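Local coordinates for protein dual oxidase maturation factor 1 (Mus musculus, PDB 6WXU) that is probably required for the maturation of the oxidase DUOX1 and its transport from the endoplasmic reticulum to the plasma membrane, at residues Y179-L184 with L219-F223. Numbering follows the deposited sequence.
Sequences YASAML and LALFF
M183 lies across the partner helix and touches three of its residues. Its CB packs on the A220 methyl, 4.0 Å from A220 CB. CG sits anti to the carbonyl carbon (chi1 -66°), and this sends it toward F223, 3.8 Å from F223 CD2. The chain bends at chi2, and SD lies 3.7 Å from L219 CD2. A second bend at chi3 (105°) turns CE away from the partner helix. The sulfur also makes an oblique Met-aromatic contact with the F223 ring.

Y179 CB sits over one face of the same ring, shifted toward its rim, a CH-pi contact of 3.9 Å to the F223 centroid. The Y179 ring is nearly parallel to the F223 ring, at 22°, but displaced enough that little of either faces the other. Y179 OH is hydrogen-bonded to a polar side chain of another protein chain.

At A180 and A220 the CA atoms are 4.3 Å apart. A220 CB rests 3.7 Å from A180 O and also meets L184 CG. The segment axes run antiparallel, 8.2 Å apart at closest approach. They pair helices 170-199 and 203-224 in a hairpin predicted to span the membrane, here near its extracellular end. Cohesion comes from dispersion and CH-pi contacts, without polar bonds between the two segments.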
ATOM      1  N   TYR B 179     -25.804  10.345  -9.757  1.00 50.09           N
ATOM      2  CA  TYR B 179     -26.771  11.334 -10.210  1.00 50.09           C
ATOM      3  C   TYR B 179     -27.834  11.633  -9.163  1.00 50.09           C
ATOM      4  O   TYR B 179     -28.325  12.765  -9.100  1.00 50.09           O
ATOM      5  CB  TYR B 179     -27.400  10.881 -11.520  1.00 50.09           C
ATOM      6  CG  TYR B 179     -26.463  11.068 -12.680  1.00 50.09           C
ATOM      7  CD1 TYR B 179     -26.166  12.334 -13.148  1.00 50.09           C
ATOM      8  CD2 TYR B 179     -25.856   9.987 -13.293  1.00 50.09           C
ATOM      9  CE1 TYR B 179     -25.306  12.519 -14.198  1.00 50.09           C
ATOM     10  CE2 TYR B 179     -24.993  10.163 -14.346  1.00 50.09           C
ATOM     11  CZ  TYR B 179     -24.723  11.433 -14.794  1.00 50.09           C
ATOM     12  OH  TYR B 179     -23.864  11.626 -15.845  1.00 50.09           O
ATOM     13  N   ALA B 180     -28.185  10.662  -8.320  1.00 48.83           N
ATOM     14  CA  ALA B 180     -29.094  10.959  -7.220  1.00 48.83           C
ATOM     15  C   ALA B 180     -28.460  11.928  -6.232  1.00 48.83           C
ATOM     16  O   ALA B 180     -29.129  12.837  -5.727  1.00 48.83           O
ATOM     17  CB  ALA B 180     -29.509   9.670  -6.521  1.00 48.83           C
ATOM     18  N   SER B 181     -27.165  11.765  -5.958  1.00 50.24           N
ATOM     19  CA  SER B 181     -26.485  12.689  -5.060  1.00 50.24           C
ATOM     20  C   SER B 181     -26.408  14.086  -5.658  1.00 50.24           C
ATOM     21  O   SER B 181     -26.554  15.084  -4.941  1.00 50.24           O
ATOM     22  CB  SER B 181     -25.091  12.168  -4.739  1.00 50.24           C
ATOM     23  OG  SER B 181     -24.398  13.072  -3.905  1.00 50.24           O
ATOM     24  N   ALA B 182     -26.172  14.179  -6.969  1.00 51.26           N
ATOM     25  CA  ALA B 182     -26.157  15.484  -7.620  1.00 51.26           C
ATOM     26  C   ALA B 182     -27.509  16.177  -7.512  1.00 51.26           C
ATOM     27  O   ALA B 182     -27.582  17.372  -7.199  1.00 51.26           O
ATOM     28  CB  ALA B 182     -25.748  15.332  -9.081  1.00 51.26           C
ATOM     29  N   MET B 183     -28.594  15.444  -7.771  1.00 52.42           N
ATOM     30  CA  MET B 183     -29.924  16.031  -7.642  1.00 52.42           C
ATOM     31  C   MET B 183     -30.187  16.501  -6.219  1.00 52.42           C
ATOM     32  O   MET B 183     -30.815  17.544  -6.009  1.00 52.42           O
ATOM     33  CB  MET B 183     -30.989  15.025  -8.070  1.00 52.42           C
ATOM     34  CG  MET B 183     -30.958  14.658  -9.539  1.00 52.42           C
ATOM     35  SD  MET B 183     -31.301  16.046 -10.624  1.00 52.42           S
ATOM     36  CE  MET B 183     -29.662  16.407 -11.237  1.00 52.42           C
ATOM     37  N   LEU B 184     -29.718  15.747  -5.223  1.00 51.21           N
ATOM     38  CA  LEU B 184     -29.940  16.163  -3.843  1.00 51.21           C
ATOM     39  C   LEU B 184     -29.164  17.432  -3.509  1.00 51.21           C
ATOM     40  O   LEU B 184     -29.657  18.286  -2.763  1.00 51.21           O
ATOM     41  CB  LEU B 184     -29.571  15.036  -2.884  1.00 51.21           C
ATOM     42  CG  LEU B 184     -30.579  13.896  -2.787  1.00 51.21           C
ATOM     43  CD1 LEU B 184     -30.121  12.883  -1.773  1.00 51.21           C
ATOM     44  CD2 LEU B 184     -31.931  14.442  -2.411  1.00 51.21           C
ATOM     45  N   LEU B 219     -36.713  13.827  -8.389  1.00 53.51           N
ATOM     46  CA  LEU B 219     -35.798  13.381  -9.435  1.00 53.51           C
ATOM     47  C   LEU B 219     -34.730  12.451  -8.876  1.00 53.51           C
ATOM     48  O   LEU B 219     -34.319  11.498  -9.547  1.00 53.51           O
ATOM     49  CB  LEU B 219     -35.156  14.580 -10.122  1.00 53.51           C
ATOM     50  CG  LEU B 219     -35.470  14.736 -11.606  1.00 53.51           C
ATOM     51  CD1 LEU B 219     -36.960  14.911 -11.815  1.00 53.51           C
ATOM     52  CD2 LEU B 219     -34.705  15.910 -12.172  1.00 53.51           C
ATOM     53  N   ALA B 220     -34.255  12.716  -7.657  1.00 52.12           N
ATOM     54  CA  ALA B 220     -33.322  11.789  -7.023  1.00 52.12           C
ATOM     55  C   ALA B 220     -33.960  10.422  -6.819  1.00 52.12           C
ATOM     56  O   ALA B 220     -33.312   9.387  -7.013  1.00 52.12           O
ATOM     57  CB  ALA B 220     -32.835  12.354  -5.694  1.00 52.12           C
ATOM     58  N   LEU B 221     -35.234  10.399  -6.420  1.00 51.83           N
ATOM     59  CA  LEU B 221     -35.938   9.126  -6.309  1.00 51.83           C
ATOM     60  C   LEU B 221     -35.996   8.410  -7.649  1.00 51.83           C
ATOM     61  O   LEU B 221     -35.786   7.195  -7.722  1.00 51.83           O
ATOM     62  CB  LEU B 221     -37.350   9.337  -5.775  1.00 51.83           C
ATOM     63  CG  LEU B 221     -37.498   9.739  -4.318  1.00 51.83           C
ATOM     64  CD1 LEU B 221     -38.889   9.386  -3.865  1.00 51.83           C
ATOM     65  CD2 LEU B 221     -36.466   9.042  -3.475  1.00 51.83           C
ATOM     66  N   PHE B 222     -36.298   9.146  -8.719  1.00 54.23           N
ATOM     67  CA  PHE B 222     -36.358   8.532 -10.041  1.00 54.23           C
ATOM     68  C   PHE B 222     -35.014   7.944 -10.445  1.00 54.23           C
ATOM     69  O   PHE B 222     -34.956   6.870 -11.051  1.00 54.23           O
ATOM     70  CB  PHE B 222     -36.820   9.550 -11.079  1.00 54.23           C
ATOM     71  CG  PHE B 222     -36.553   9.127 -12.491  1.00 54.23           C
ATOM     72  CD1 PHE B 222     -37.374   8.207 -13.116  1.00 54.23           C
ATOM     73  CD2 PHE B 222     -35.478   9.643 -13.195  1.00 54.23           C
ATOM     74  CE1 PHE B 222     -37.129   7.813 -14.411  1.00 54.23           C
ATOM     75  CE2 PHE B 222     -35.230   9.249 -14.489  1.00 54.23           C
ATOM     76  CZ  PHE B 222     -36.056   8.334 -15.098  1.00 54.23           C
ATOM     77  N   PHE B 223     -33.923   8.639 -10.132  1.00 54.01           N
ATOM     78  CA  PHE B 223     -32.605   8.133 -10.500  1.00 54.01           C
ATOM     79  C   PHE B 223     -32.263   6.865  -9.734  1.00 54.01           C
ATOM     80  O   PHE B 223     -31.773   5.894 -10.317  1.00 54.01           O
ATOM     81  CB  PHE B 223     -31.540   9.198 -10.267  1.00 54.01           C
ATOM     82  CG  PHE B 223     -31.349  10.110 -11.431  1.00 54.01           C
ATOM     83  CD1 PHE B 223     -30.719   9.661 -12.571  1.00 54.01           C
ATOM     84  CD2 PHE B 223     -31.806  11.409 -11.391  1.00 54.01           C
ATOM     85  CE1 PHE B 223     -30.547  10.492 -13.646  1.00 54.01           C
ATOM     86  CE2 PHE B 223     -31.636  12.243 -12.465  1.00 54.01           C
ATOM     87  CZ  PHE B 223     -31.006  11.785 -13.593  1.00 54.01           C
TER